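Local coordinates for ABC transporter substrate-binding protein (Rhizobium radiobacter, PDB 6TFX) that binds the opine mannopinic acid and probably delivers it to an ABC importer as its periplasmic solute-binding component, at residues A[145-150]-A[165-170]; A[290-295]-A[301-306]; A[340-345]-A[365-370]. One frame throughout, in Å; residues are numbered along the deposited sequence.

Interaction 1 of 3, residues A[145-150]-A[165-170]; sequences GFIIPK and VGFGPF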
ATOM      1  N   GLY A 145      -3.211   6.637  10.257  1.00 16.57           N
ATOM      2  CA  GLY A 145      -4.462   7.128  10.841  1.00 15.99           C
ATOM      3  C   GLY A 145      -5.061   6.253  11.933  1.00 19.78           C
ATOM      4  O   GLY A 145      -5.857   6.719  12.760  1.00 19.28           O
ATOM      5  N   PHE A 146      -4.690   4.965  11.951  1.00 16.65           N
ATOM      6  CA  PHE A 146      -5.277   4.035  12.920  1.00 15.73           C
ATOM      7  C   PHE A 146      -4.928   4.428  14.343  1.00 19.77           C
ATOM      8  O   PHE A 146      -3.793   4.833  14.606  1.00 19.77           O
ATOM      9  CB  PHE A 146      -4.741   2.636  12.676  1.00 16.88           C
ATOM     10  CG  PHE A 146      -5.230   2.014  11.388  1.00 16.44           C
ATOM     11  CD1 PHE A 146      -6.525   1.506  11.288  1.00 18.64           C
ATOM     12  CD2 PHE A 146      -4.361   1.827  10.317  1.00 17.34           C
ATOM     13  CE1 PHE A 146      -6.957   0.850  10.124  1.00 19.64           C
ATOM     14  CE2 PHE A 146      -4.800   1.188   9.139  1.00 20.32           C
ATOM     15  CZ  PHE A 146      -6.093   0.709   9.051  1.00 19.60           C
ATOM     16  N   ILE A 147      -5.898   4.269  15.259  1.00 16.36           N
ATOM     17  CA  ILE A 147      -5.709   4.618  16.664  1.00 14.76           C
ATOM     18  C   ILE A 147      -5.356   3.378  17.476  1.00 17.72           C
ATOM     19  O   ILE A 147      -6.015   2.351  17.368  1.00 17.27           O
ATOM     20  CB  ILE A 147      -6.945   5.357  17.231  1.00 17.85           C
ATOM     21  CG1 ILE A 147      -7.352   6.565  16.348  1.00 17.01           C
ATOM     22  CG2 ILE A 147      -6.748   5.766  18.709  1.00 19.88           C
ATOM     23  CD1 ILE A 147      -6.247   7.656  16.123  1.00 21.99           C
ATOM     24  N   ILE A 148      -4.326   3.505  18.308  1.00 16.19           N
ATOM     25  CA  ILE A 148      -3.890   2.425  19.202  1.00 16.55           C
ATOM     26  C   ILE A 148      -3.997   2.860  20.688  1.00 19.14           C
ATOM     27  O   ILE A 148      -4.055   4.069  20.958  1.00 19.61           O
ATOM     28  CB  ILE A 148      -2.483   1.876  18.860  1.00 20.14           C
ATOM     29  CG1 ILE A 148      -1.359   2.857  19.288  1.00 22.30           C
ATOM     30  CG2 ILE A 148      -2.391   1.510  17.372  1.00 20.70           C
ATOM     31  CD1 ILE A 148       0.065   2.343  19.035  1.00 25.76           C
ATOM     32  N   PRO A 149      -4.002   1.899  21.644  1.00 17.20           N
ATOM     33  CA  PRO A 149      -4.171   2.281  23.055  1.00 17.11           C
ATOM     34  C   PRO A 149      -2.853   2.686  23.686  1.00 22.02           C
ATOM     35  O   PRO A 149      -1.881   1.938  23.624  1.00 20.75           O
ATOM     36  CB  PRO A 149      -4.774   1.028  23.721  1.00 18.79           C
ATOM     37  CG  PRO A 149      -4.808  -0.035  22.660  1.00 22.77           C
ATOM     38  CD  PRO A 149      -3.991   0.428  21.495  1.00 19.17           C
ATOM     39  N   LYS A 150      -2.836   3.874  24.303  1.00 20.07           N
ATOM     40  CA  LYS A 150      -1.666   4.397  24.996  1.00 19.89           C
ATOM     41  C   LYS A 150      -1.138   3.367  26.001  1.00 21.81           C
ATOM     42  O   LYS A 150       0.047   3.043  25.966  1.00 21.01           O
ATOM     43  CB  LYS A 150      -2.059   5.697  25.725  1.00 21.61           C
ATOM     44  CG  LYS A 150      -0.900   6.475  26.341  1.00 28.26           C
ATOM     45  CD  LYS A 150      -1.467   7.733  26.982  1.00 34.41           C
ATOM     46  CE  LYS A 150      -0.429   8.696  27.492  1.00 45.67           C
ATOM     47  NZ  LYS A 150      -1.077   9.927  28.036  1.00 47.86           N
ATOM     48  N   VAL A 165      -3.629  -4.537  19.851  1.00 19.35           N
ATOM     49  CA  VAL A 165      -4.885  -4.237  20.535  1.00 17.69           C
ATOM     50  C   VAL A 165      -5.504  -3.086  19.784  1.00 19.12           C
ATOM     51  O   VAL A 165      -4.893  -2.026  19.694  1.00 18.61           O
ATOM     52  CB  VAL A 165      -4.691  -3.833  22.015  1.00 20.02           C
ATOM     53  CG1 VAL A 165      -6.037  -3.487  22.664  1.00 19.30           C
ATOM     54  CG2 VAL A 165      -3.969  -4.927  22.802  1.00 19.77           C
ATOM     55  N   GLY A 166      -6.687  -3.293  19.224  1.00 17.35           N
ATOM     56  CA  GLY A 166      -7.402  -2.221  18.529  1.00 17.12           C
ATOM     57  C   GLY A 166      -8.839  -2.118  19.004  1.00 19.52           C
ATOM     58  O   GLY A 166      -9.200  -2.754  20.002  1.00 17.54           O
ATOM     59  N   PHE A 167      -9.642  -1.250  18.357  1.00 16.79           N
ATOM     60  CA  PHE A 167     -11.077  -1.181  18.684  1.00 16.57           C
ATOM     61  C   PHE A 167     -11.929  -1.651  17.497  1.00 18.60           C
ATOM     62  O   PHE A 167     -13.162  -1.534  17.521  1.00 18.29           O
ATOM     63  CB  PHE A 167     -11.531   0.197  19.217  1.00 18.37           C
ATOM     64  CG  PHE A 167     -11.356   1.362  18.287  1.00 18.05           C
ATOM     65  CD1 PHE A 167     -12.199   1.536  17.195  1.00 20.35           C
ATOM     66  CD2 PHE A 167     -10.404   2.336  18.549  1.00 19.92           C
ATOM     67  CE1 PHE A 167     -12.046   2.639  16.347  1.00 20.62           C
ATOM     68  CE2 PHE A 167     -10.265   3.443  17.716  1.00 22.21           C
ATOM     69  CZ  PHE A 167     -11.067   3.571  16.603  1.00 20.57           C
ATOM     70  N   GLY A 168     -11.262  -2.218  16.500  1.00 16.98           N
ATOM     71  CA  GLY A 168     -11.880  -2.758  15.291  1.00 16.94           C
ATOM     72  C   GLY A 168     -12.720  -3.996  15.570  1.00 20.06           C
ATOM     73  O   GLY A 168     -12.778  -4.506  16.712  1.00 18.51           O
ATOM     74  N   PRO A 169     -13.369  -4.520  14.511  1.00 17.22           N
ATOM     75  CA  PRO A 169     -14.318  -5.632  14.715  1.00 15.74           C
ATOM     76  C   PRO A 169     -13.706  -6.984  15.044  1.00 19.38           C
ATOM     77  O   PRO A 169     -14.429  -7.853  15.527  1.00 19.16           O
ATOM     78  CB  PRO A 169     -15.101  -5.681  13.388  1.00 17.11           C
ATOM     79  CG  PRO A 169     -14.190  -5.017  12.364  1.00 20.27           C
ATOM     80  CD  PRO A 169     -13.457  -3.952  13.145  1.00 17.60           C
ATOM     81  N   PHE A 170     -12.395  -7.195  14.740  1.00 16.51           N
ATOM     82  CA  PHE A 170     -11.765  -8.488  15.024  1.00 15.45           C
ATOM     83  C   PHE A 170     -10.504  -8.288  15.830  1.00 20.05           C
ATOM     84  O   PHE A 170      -9.800  -7.311  15.626  1.00 20.01           O
ATOM     85  CB  PHE A 170     -11.471  -9.252  13.720  1.00 16.69           C
ATOM     86  CG  PHE A 170     -12.747  -9.552  12.962  1.00 17.66           C
ATOM     87  CD1 PHE A 170     -13.539 -10.644  13.304  1.00 20.59           C
ATOM     88  CD2 PHE A 170     -13.188  -8.706  11.948  1.00 18.66           C
ATOM     89  CE1 PHE A 170     -14.762 -10.881  12.653  1.00 21.38           C
ATOM     90  CE2 PHE A 170     -14.397  -8.959  11.281  1.00 19.66           C
ATOM     91  CZ  PHE A 170     -15.187 -10.024  11.656  1.00 18.46           C
TER
HETATM   92  O   HOH W   1      -8.308   0.882  16.651  1.00 18.55           O

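Interaction 2 of 3, residues A[290-295]-A[301-306]; sequences RAVPSV and LGFDPD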
ATOM      1  N   ARG A 290      -2.808  -2.783 -16.495  1.00 17.58           N
ATOM      2  CA  ARG A 290      -2.720  -1.740 -17.514  1.00 17.46           C
ATOM      3  C   ARG A 290      -1.339  -1.130 -17.497  1.00 19.60           C
ATOM      4  O   ARG A 290      -0.791  -0.905 -16.415  1.00 17.69           O
ATOM      5  CB  ARG A 290      -3.750  -0.615 -17.271  1.00 19.91           C
ATOM      6  CG  ARG A 290      -5.218  -0.988 -17.493  1.00 38.89           C
ATOM      7  CD  ARG A 290      -5.591  -1.221 -18.956  1.00 53.65           C
ATOM      8  NE  ARG A 290      -6.876  -1.912 -19.073  1.00 68.32           N
ATOM      9  CZ  ARG A 290      -8.058  -1.304 -19.124  1.00 88.28           C
ATOM     10  NH1 ARG A 290      -8.135   0.022 -19.078  1.00 71.09           N
ATOM     11  NH2 ARG A 290      -9.173  -2.016 -19.226  1.00 82.53           N
ATOM     12  N   ALA A 291      -0.777  -0.841 -18.675  1.00 16.24           N
ATOM     13  CA  ALA A 291       0.495  -0.111 -18.725  1.00 16.44           C
ATOM     14  C   ALA A 291       0.169   1.326 -18.315  1.00 20.60           C
ATOM     15  O   ALA A 291      -0.923   1.818 -18.631  1.00 21.85           O
ATOM     16  CB  ALA A 291       1.057  -0.127 -20.134  1.00 17.65           C
ATOM     17  N   VAL A 292       1.091   1.983 -17.599  1.00 16.59           N
ATOM     18  CA  VAL A 292       0.849   3.348 -17.108  1.00 14.88           C
ATOM     19  C   VAL A 292       1.836   4.318 -17.744  1.00 16.67           C
ATOM     20  O   VAL A 292       3.048   4.132 -17.576  1.00 16.69           O
ATOM     21  CB  VAL A 292       0.912   3.412 -15.547  1.00 19.07           C
ATOM     22  CG1 VAL A 292       0.641   4.835 -15.032  1.00 19.46           C
ATOM     23  CG2 VAL A 292      -0.081   2.443 -14.931  1.00 19.40           C
ATOM     24  N   PRO A 293       1.341   5.389 -18.407  1.00 16.44           N
ATOM     25  CA  PRO A 293       2.267   6.323 -19.062  1.00 16.90           C
ATOM     26  C   PRO A 293       2.903   7.377 -18.148  1.00 19.47           C
ATOM     27  O   PRO A 293       3.252   8.465 -18.634  1.00 18.63           O
ATOM     28  CB  PRO A 293       1.400   6.964 -20.146  1.00 19.06           C
ATOM     29  CG  PRO A 293       0.022   7.032 -19.502  1.00 21.85           C
ATOM     30  CD  PRO A 293      -0.073   5.723 -18.709  1.00 17.68           C
ATOM     31  N   SER A 294       3.111   7.067 -16.858  1.00 15.36           N
ATOM     32  CA  SER A 294       3.782   7.975 -15.926  1.00 13.56           C
ATOM     33  C   SER A 294       4.313   7.188 -14.747  1.00 15.77           C
ATOM     34  O   SER A 294       4.222   5.936 -14.732  1.00 16.31           O
ATOM     35  CB  SER A 294       2.872   9.124 -15.477  1.00 16.32           C
ATOM     36  OG  SER A 294       3.662  10.119 -14.830  1.00 15.68           O
ATOM     37  N   VAL A 295       4.858   7.896 -13.752  1.00 12.83           N
ATOM     38  CA  VAL A 295       5.523   7.288 -12.616  1.00 13.27           C
ATOM     39  C   VAL A 295       4.698   7.305 -11.327  1.00 14.84           C
ATOM     40  O   VAL A 295       5.230   7.019 -10.251  1.00 14.15           O
ATOM     41  CB  VAL A 295       6.918   7.930 -12.412  1.00 16.84           C
ATOM     42  CG1 VAL A 295       7.854   7.567 -13.570  1.00 17.46           C
ATOM     43  CG2 VAL A 295       6.803   9.456 -12.248  1.00 16.25           C
ATOM     44  N   LEU A 301      -5.164  12.434  -8.669  1.00 16.90           N
ATOM     45  CA  LEU A 301      -5.376  13.826  -9.065  1.00 17.35           C
ATOM     46  C   LEU A 301      -3.945  14.316  -9.388  1.00 19.13           C
ATOM     47  O   LEU A 301      -3.034  14.108  -8.569  1.00 17.34           O
ATOM     48  CB  LEU A 301      -5.936  14.641  -7.875  1.00 17.53           C
ATOM     49  CG  LEU A 301      -5.905  16.160  -8.026  1.00 23.07           C
ATOM     50  CD1 LEU A 301      -6.809  16.595  -9.141  1.00 24.82           C
ATOM     51  CD2 LEU A 301      -6.351  16.861  -6.732  1.00 24.43           C
ATOM     52  N   GLY A 302      -3.764  14.901 -10.577  1.00 16.12           N
ATOM     53  CA  GLY A 302      -2.456  15.368 -11.029  1.00 15.08           C
ATOM     54  C   GLY A 302      -1.704  14.396 -11.935  1.00 18.51           C
ATOM     55  O   GLY A 302      -0.616  14.711 -12.432  1.00 17.58           O
ATOM     56  N   PHE A 303      -2.282  13.208 -12.182  1.00 14.76           N
ATOM     57  CA  PHE A 303      -1.672  12.215 -13.074  1.00 15.17           C
ATOM     58  C   PHE A 303      -1.395  12.833 -14.446  1.00 18.77           C
ATOM     59  O   PHE A 303      -2.264  13.541 -14.985  1.00 18.24           O
ATOM     60  CB  PHE A 303      -2.617  11.012 -13.217  1.00 16.40           C
ATOM     61  CG  PHE A 303      -2.101   9.960 -14.169  1.00 16.23           C
ATOM     62  CD1 PHE A 303      -0.986   9.184 -13.837  1.00 17.79           C
ATOM     63  CD2 PHE A 303      -2.708   9.766 -15.407  1.00 17.64           C
ATOM     64  CE1 PHE A 303      -0.501   8.219 -14.721  1.00 18.91           C
ATOM     65  CE2 PHE A 303      -2.215   8.792 -16.297  1.00 19.18           C
ATOM     66  CZ  PHE A 303      -1.112   8.034 -15.939  1.00 17.13           C
ATOM     67  N   ASP A 304      -0.215  12.541 -15.022  1.00 17.01           N
ATOM     68  CA  ASP A 304       0.176  13.048 -16.344  1.00 16.53           C
ATOM     69  C   ASP A 304       0.054  11.906 -17.365  1.00 21.52           C
ATOM     70  O   ASP A 304       0.937  11.039 -17.418  1.00 22.19           O
ATOM     71  CB  ASP A 304       1.622  13.569 -16.313  1.00 18.12           C
ATOM     72  CG  ASP A 304       2.046  14.304 -17.572  1.00 24.47           C
ATOM     73  OD1 ASP A 304       1.217  14.372 -18.551  1.00 23.04           O
ATOM     74  OD2 ASP A 304       3.171  14.835 -17.589  1.00 23.25           O
ATOM     75  N   PRO A 305      -0.979  11.907 -18.226  1.00 21.05           N
ATOM     76  CA  PRO A 305      -1.069  10.832 -19.237  1.00 21.45           C
ATOM     77  C   PRO A 305      -0.004  10.949 -20.324  1.00 26.19           C
ATOM     78  O   PRO A 305       0.120  10.038 -21.144  1.00 29.18           O
ATOM     79  CB  PRO A 305      -2.471  11.006 -19.852  1.00 23.79           C
ATOM     80  CG  PRO A 305      -3.151  12.123 -19.094  1.00 28.87           C
ATOM     81  CD  PRO A 305      -2.092  12.875 -18.335  1.00 24.37           C
ATOM     82  N   ASP A 306       0.747  12.061 -20.345  1.00 21.72           N
ATOM     83  CA  ASP A 306       1.751  12.340 -21.373  1.00 22.62           C
ATOM     84  C   ASP A 306       3.099  12.711 -20.749  1.00 22.96           C
ATOM     85  O   ASP A 306       3.766  13.639 -21.197  1.00 22.61           O
ATOM     86  CB  ASP A 306       1.207  13.431 -22.346  1.00 27.45           C
ATOM     87  CG  ASP A 306       2.166  13.841 -23.438  1.00 51.73           C
ATOM     88  OD1 ASP A 306       2.681  12.938 -24.149  1.00 53.11           O
ATOM     89  OD2 ASP A 306       2.432  15.065 -23.569  1.00 63.86           O
TER

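Interaction 3 of 3, residues A[340-345]-A[365-370]; sequences PGLESL and VEHAAW. With N72 ((2~{R})-2-[[(3~{R},4~{R},5~{S})-3,4,5,6-tetrakis(oxidanyl)-2-oxidanylidene-hexyl]amino]pentanedioic acid), chain C.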
ATOM      1  N   PRO A 340       4.642 -13.964  -4.975  1.00 18.50           N
ATOM      2  CA  PRO A 340       4.586 -14.554  -6.330  1.00 18.23           C
ATOM      3  C   PRO A 340       4.320 -13.605  -7.488  1.00 21.74           C
ATOM      4  O   PRO A 340       4.902 -13.806  -8.571  1.00 21.77           O
ATOM      5  CB  PRO A 340       3.508 -15.633  -6.220  1.00 20.96           C
ATOM      6  CG  PRO A 340       3.516 -16.010  -4.762  1.00 24.70           C
ATOM      7  CD  PRO A 340       3.814 -14.730  -4.014  1.00 20.52           C
ATOM      8  N   GLY A 341       3.492 -12.583  -7.264  1.00 18.75           N
ATOM      9  CA  GLY A 341       3.192 -11.600  -8.304  1.00 18.16           C
ATOM     10  C   GLY A 341       4.400 -10.749  -8.672  1.00 19.03           C
ATOM     11  O   GLY A 341       4.636 -10.488  -9.859  1.00 19.29           O
ATOM     12  N   LEU A 342       5.203 -10.351  -7.659  1.00 14.67           N
ATOM     13  CA  LEU A 342       6.425  -9.573  -7.904  1.00 15.28           C
ATOM     14  C   LEU A 342       7.515 -10.474  -8.488  1.00 18.84           C
ATOM     15  O   LEU A 342       8.316 -10.041  -9.331  1.00 18.27           O
ATOM     16  CB  LEU A 342       6.965  -8.932  -6.609  1.00 14.66           C
ATOM     17  CG  LEU A 342       6.240  -7.679  -6.170  1.00 18.94           C
ATOM     18  CD1 LEU A 342       6.700  -7.255  -4.781  1.00 17.76           C
ATOM     19  CD2 LEU A 342       6.413  -6.529  -7.187  1.00 19.67           C
ATOM     20  N   GLU A 343       7.577 -11.720  -8.019  1.00 17.66           N
ATOM     21  CA  GLU A 343       8.574 -12.642  -8.536  1.00 17.91           C
ATOM     22  C   GLU A 343       8.295 -12.914 -10.037  1.00 19.04           C
ATOM     23  O   GLU A 343       9.219 -12.845 -10.847  1.00 19.35           O
ATOM     24  CB  GLU A 343       8.555 -13.937  -7.720  1.00 19.32           C
ATOM     25  CG  GLU A 343       9.527 -14.979  -8.245  1.00 24.01           C
ATOM     26  CD  GLU A 343       9.697 -16.123  -7.268  1.00 47.49           C
ATOM     27  OE1 GLU A 343       8.763 -16.954  -7.176  1.00 42.70           O
ATOM     28  OE2 GLU A 343      10.744 -16.174  -6.577  1.00 44.99           O
ATOM     29  N   SER A 344       7.023 -13.192 -10.401  1.00 17.11           N
ATOM     30  CA  SER A 344       6.700 -13.453 -11.804  1.00 17.66           C
ATOM     31  C   SER A 344       6.925 -12.191 -12.647  1.00 18.29           C
ATOM     32  O   SER A 344       7.479 -12.291 -13.737  1.00 19.33           O
ATOM     33  CB  SER A 344       5.275 -13.980 -11.950  1.00 21.91           C
ATOM     34  OG  SER A 344       4.352 -13.032 -11.454  1.00 31.82           O
ATOM     35  N   LEU A 345       6.586 -11.000 -12.108  1.00 15.78           N
ATOM     36  CA  LEU A 345       6.843  -9.755 -12.847  1.00 15.52           C
ATOM     37  C   LEU A 345       8.359  -9.573 -13.088  1.00 17.59           C
ATOM     38  O   LEU A 345       8.774  -9.243 -14.202  1.00 18.26           O
ATOM     39  CB  LEU A 345       6.271  -8.543 -12.098  1.00 15.80           C
ATOM     40  CG  LEU A 345       6.402  -7.187 -12.828  1.00 17.65           C
ATOM     41  CD1 LEU A 345       5.789  -7.217 -14.249  1.00 18.14           C
ATOM     42  CD2 LEU A 345       5.718  -6.120 -12.044  1.00 17.72           C
ATOM     43  N   VAL A 365      14.318 -13.170  -2.262  1.00 18.79           N
ATOM     44  CA  VAL A 365      14.269 -12.991  -0.813  1.00 19.79           C
ATOM     45  C   VAL A 365      12.790 -12.975  -0.370  1.00 21.22           C
ATOM     46  O   VAL A 365      11.953 -12.357  -1.061  1.00 18.48           O
ATOM     47  CB  VAL A 365      15.025 -11.686  -0.385  1.00 25.73           C
ATOM     48  CG1 VAL A 365      14.840 -11.397   1.095  1.00 25.95           C
ATOM     49  CG2 VAL A 365      16.524 -11.778  -0.689  1.00 26.21           C
ATOM     50  N   GLU A 366      12.460 -13.628   0.782  1.00 18.29           N
ATOM     51  CA  GLU A 366      11.112 -13.610   1.329  1.00 17.11           C
ATOM     52  C   GLU A 366      10.641 -12.145   1.391  1.00 19.76           C
ATOM     53  O   GLU A 366      11.436 -11.248   1.742  1.00 18.38           O
ATOM     54  CB  GLU A 366      11.066 -14.261   2.722  1.00 18.91           C
ATOM     55  CG  GLU A 366       9.672 -14.300   3.330  1.00 23.16           C
ATOM     56  CD  GLU A 366       9.308 -13.052   4.114  1.00 27.85           C
ATOM     57  OE1 GLU A 366      10.212 -12.478   4.764  1.00 26.89           O
ATOM     58  OE2 GLU A 366       8.120 -12.651   4.082  1.00 24.94           O
ATOM     59  N   HIS A 367       9.373 -11.919   1.044  1.00 15.67           N
ATOM     60  CA  HIS A 367       8.820 -10.564   0.868  1.00 14.64           C
ATOM     61  C   HIS A 367       9.119  -9.580   2.020  1.00 18.61           C
ATOM     62  O   HIS A 367       9.591  -8.461   1.760  1.00 18.30           O
ATOM     63  CB  HIS A 367       7.308 -10.659   0.604  1.00 14.81           C
ATOM     64  CG  HIS A 367       6.646  -9.376   0.192  1.00 16.73           C
ATOM     65  ND1 HIS A 367       7.040  -8.696  -0.953  1.00 17.07           N
ATOM     66  CD2 HIS A 367       5.584  -8.729   0.738  1.00 17.62           C
ATOM     67  CE1 HIS A 367       6.226  -7.656  -1.059  1.00 17.00           C
ATOM     68  NE2 HIS A 367       5.360  -7.607  -0.041  1.00 16.93           N
ATOM     69  N   ALA A 368       8.794  -9.952   3.280  1.00 18.32           N
ATOM     70  CA  ALA A 368       9.014  -9.007   4.386  1.00 19.08           C
ATOM     71  C   ALA A 368      10.506  -8.712   4.599  1.00 20.42           C
ATOM     72  O   ALA A 368      10.874  -7.549   4.855  1.00 19.66           O
ATOM     73  CB  ALA A 368       8.391  -9.539   5.659  1.00 21.00           C
ATOM     74  N   ALA A 369      11.365  -9.745   4.447  1.00 16.40           N
ATOM     75  CA  ALA A 369      12.822  -9.568   4.565  1.00 16.44           C
ATOM     76  C   ALA A 369      13.328  -8.661   3.437  1.00 18.37           C
ATOM     77  O   ALA A 369      14.247  -7.861   3.643  1.00 19.14           O
ATOM     78  CB  ALA A 369      13.521 -10.919   4.482  1.00 18.00           C
ATOM     79  N   TRP A 370      12.760  -8.836   2.213  1.00 15.22           N
ATOM     80  CA  TRP A 370      13.125  -8.026   1.051  1.00 15.23           C
ATOM     81  C   TRP A 370      12.781  -6.543   1.344  1.00 16.76           C
ATOM     82  O   TRP A 370      13.614  -5.675   1.089  1.00 16.81           O
ATOM     83  CB  TRP A 370      12.365  -8.536  -0.169  1.00 16.09           C
ATOM     84  CG  TRP A 370      12.427  -7.638  -1.369  1.00 16.08           C
ATOM     85  CD1 TRP A 370      13.452  -7.521  -2.268  1.00 18.83           C
ATOM     86  CD2 TRP A 370      11.400  -6.747  -1.803  1.00 14.56           C
ATOM     87  NE1 TRP A 370      13.110  -6.624  -3.259  1.00 16.88           N
ATOM     88  CE2 TRP A 370      11.847  -6.143  -3.006  1.00 17.18           C
ATOM     89  CE3 TRP A 370      10.122  -6.423  -1.309  1.00 15.19           C
ATOM     90  CZ2 TRP A 370      11.065  -5.213  -3.716  1.00 16.02           C
ATOM     91  CZ3 TRP A 370       9.325  -5.554  -2.035  1.00 15.72           C
ATOM     92  CH2 TRP A 370       9.810  -4.927  -3.208  1.00 15.70           C
TER
HETATM   93  OAB N72 C 601       2.491  -8.358  -9.972  1.00 21.50           O
HETATM   94  CAF N72 C 601       2.779  -7.202  -9.160  1.00 20.18           C
HETATM   95  CAG N72 C 601       2.749  -7.399  -7.608  1.00 24.02           C
HETATM   96  OAC N72 C 601       2.116  -8.572  -7.212  1.00 19.48           O
HETATM   97  CAH N72 C 601       2.418  -6.088  -6.891  1.00 18.82           C
HETATM   98  OAM N72 C 601       1.890  -5.006  -7.559  1.00 15.25           O
HETATM   99  CAI N72 C 601       1.602  -5.756  -5.657  1.00 24.60           C
HETATM  100  OAD N72 C 601       0.537  -6.669  -5.503  1.00 17.85           O
HETATM  101  CAJ N72 C 601       2.471  -5.466  -4.458  1.00 17.64           C
HETATM  102  OAE N72 C 601       3.646  -5.065  -4.661  1.00 16.87           O
HETATM  103  CAK N72 C 601       1.933  -5.721  -3.021  1.00 16.54           C
HETATM  104  N   N72 C 601       1.730  -4.479  -2.313  1.00 16.42           N
HETATM  105  CA  N72 C 601       2.483  -4.135  -1.167  1.00 24.14           C
HETATM  106  C   N72 C 601       3.715  -4.934  -0.848  1.00 18.56           C
HETATM  107  O   N72 C 601       4.964  -4.792  -1.157  1.00 16.41           O
HETATM  108  CB  N72 C 601       2.632  -2.613  -1.086  1.00 20.82           C
HETATM  109  CG  N72 C 601       3.796  -2.010  -0.297  1.00 16.80           C
HETATM  110  CD  N72 C 601       3.486  -0.626   0.278  1.00 18.84           C
HETATM  111  OE1 N72 C 601       2.304  -0.286   0.607  1.00 17.16           O
HETATM  112  OE2 N72 C 601       4.434   0.175   0.439  1.00 16.65           O
HETATM  113  OXT N72 C 601       3.266  -5.822  -0.100  1.00 17.33           O

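Interaction 1 of 3, residues A[145-150]-A[165-170]
P149 and V165 make the first of two apolar meetings. Their side chains cross obliquely, CG of P149 lying 3.7 Å from CG1 of V165. V165 is turned with CG1 anti to its backbone N (chi1 178°), and this is the methyl that reaches the proline ring. The second pair is I147 and F167, and I147 meets the ring through its branch carbon: CB of I147 is 3.9 Å from CE2 of F167. F167 gets there with chi1 at 61°, CG sitting between its own N and carbonyl carbon, which swings the ring back toward the other loop.

No direct hydrogen bond links 145-150 to 165-170, but a water does. It donates to I147 O (2.8 Å from the water oxygen) and accepts from F167 N (3.0 Å). The same water stands over one face of the F167 ring, near its rim. W79 also meets this ring, and Q80 binds both G166 N and G168 O, steadying the second loop.

One backbone oxygen fares less well. CD of P149 comes within 3.2 Å of V165 O, a carbonyl buried here with no hydrogen-bond partner in the model.

The contact closes the chain round helix 150-156: P149 is the residue just before its first turn, and V165 rests on A152 and R156 on its way to strand 170-176. With one shared water as the polar link across, the two loops are held together by shape more than by hydrogen bonding, and V165 O, packed against the proline ring, stays without a hydrogen bond.

Interaction 2 of 3, residues A[290-295]-A[301-306]
S294 and P293 present carbon, not N-H groups, to the backbone oxygens of D304 and P305, and this is the oddity of the contact: two carbonyls face aliphatic atoms and no hydrogen bond crosses. CB of S294 is 3.3 Å from D304 O, and CG of P293 is 3.4 Å from P305 O. The polar end of S294 looks elsewhere. Its OG is anti to the backbone N (chi1 -167°) and binds Q445 OE1, the very atom that takes D304 N, while NE2 of Q445 holds G302 O. Helix 434-450 thus ties the two segments together from outside.

The apolar part gathers on the far end of the F303 ring. P293 arrives at the ring edge, in its plane, with CD 3.8 Å from CZ of F303, the two side chains crossing at about a right angle. V292 comes in obliquely, its CG1 3.6 Å from CE1 of F303. CB of S294 touches that same CE1, also at 3.6 Å. F303 extends toward them because CG is anti to its backbone N (chi1 177°).

In the fold, this is a loop doubling back on itself. Strand 289-291 leaves the mixed sheet, where it runs antiparallel to 454-467, and the chain returns past its own exit before reaching helix 314-323; V292 also leans on L250 of strand 240-255.

D304 shapes the return with an Asx turn: D306 N donates to D304 OD1 at 3.0 Å, meeting the carboxylate from above its plane. The other oxygen, OD2, makes a salt bridge with K446 of helix 434-450.

Interaction 3 of 3, residues A[340-345]-A[365-370]
L342 is where helix 340-353 meets H367 and W370, and the chain reaches it from P340 through G341. P340 opens the helix; P340 O accepts from S344 N at 2.9 Å in the first turn. G341 follows at the ligand. Bare of a side chain, it lets the bound opine come in close, with OAC of N72 only 3.4 Å from CA of G341. Its carbonyl O, bonded to R284 NH2, also lies near the hydroxyl OAB of the ligand in a weak bond.

L342 then points toward the other segment, its side chain lying between the ligand and H367. CD1 is 3.8 Å from CE1 of H367, the side chains crossing at about a right angle, and 4.2 Å from CZ3 of W370. It also touches the ligand, 3.8 Å from the ketone oxygen OAE of N72. CD2 packs on the polyhydroxy chain, 3.8 Å from CAG of N72. Farther on, L345 turns to I280 and R284 of helix 277-284.

Across the contact, E366 caps helix 367-374, its carboxylate accepting from A368 N and A369 N. H367, in the first turn of that helix, holds CG anti to its backbone N (chi1 -171°), which carries the ring to the ligand. NE2 of H367 donates to OXT of N72 at 2.8 Å and a fairly straight 161°, the oxygen sitting at the ring edge near its plane. ND1 is bonded to S337 OG, so both ring nitrogens are engaged and the ring's rotation is fixed.

The chemistry is consistent with a directed N-H bond from the second helix to one carboxylate of the opine, beside apolar contact of the first helix with its hydroxylated chain.

Overall arrangement
Along the chain the three contacts follow in series, 145-150/165-170, then 290-295/301-306, then 340-345/365-370, without nesting. Interactions 1 and 2 lie on opposite sides of the chain's centre, their centres 35 Å apart; interaction 3 is 29 Å from the first and 25 Å from the second, centre to centre. Interactions 2 and 3 come nearest, about 9 Å between closest atoms, and both lean on strand 240-255, which carries N251, a ligand-binding residue. Interaction 1 feeds strand 170-176 of the same mixed sheet. Of the three, interaction 3 holds ligand-pocket residues; the V292 side chain of interaction 2 is about 11 Å from the opine, and interaction 1 lies away from the known binding sites.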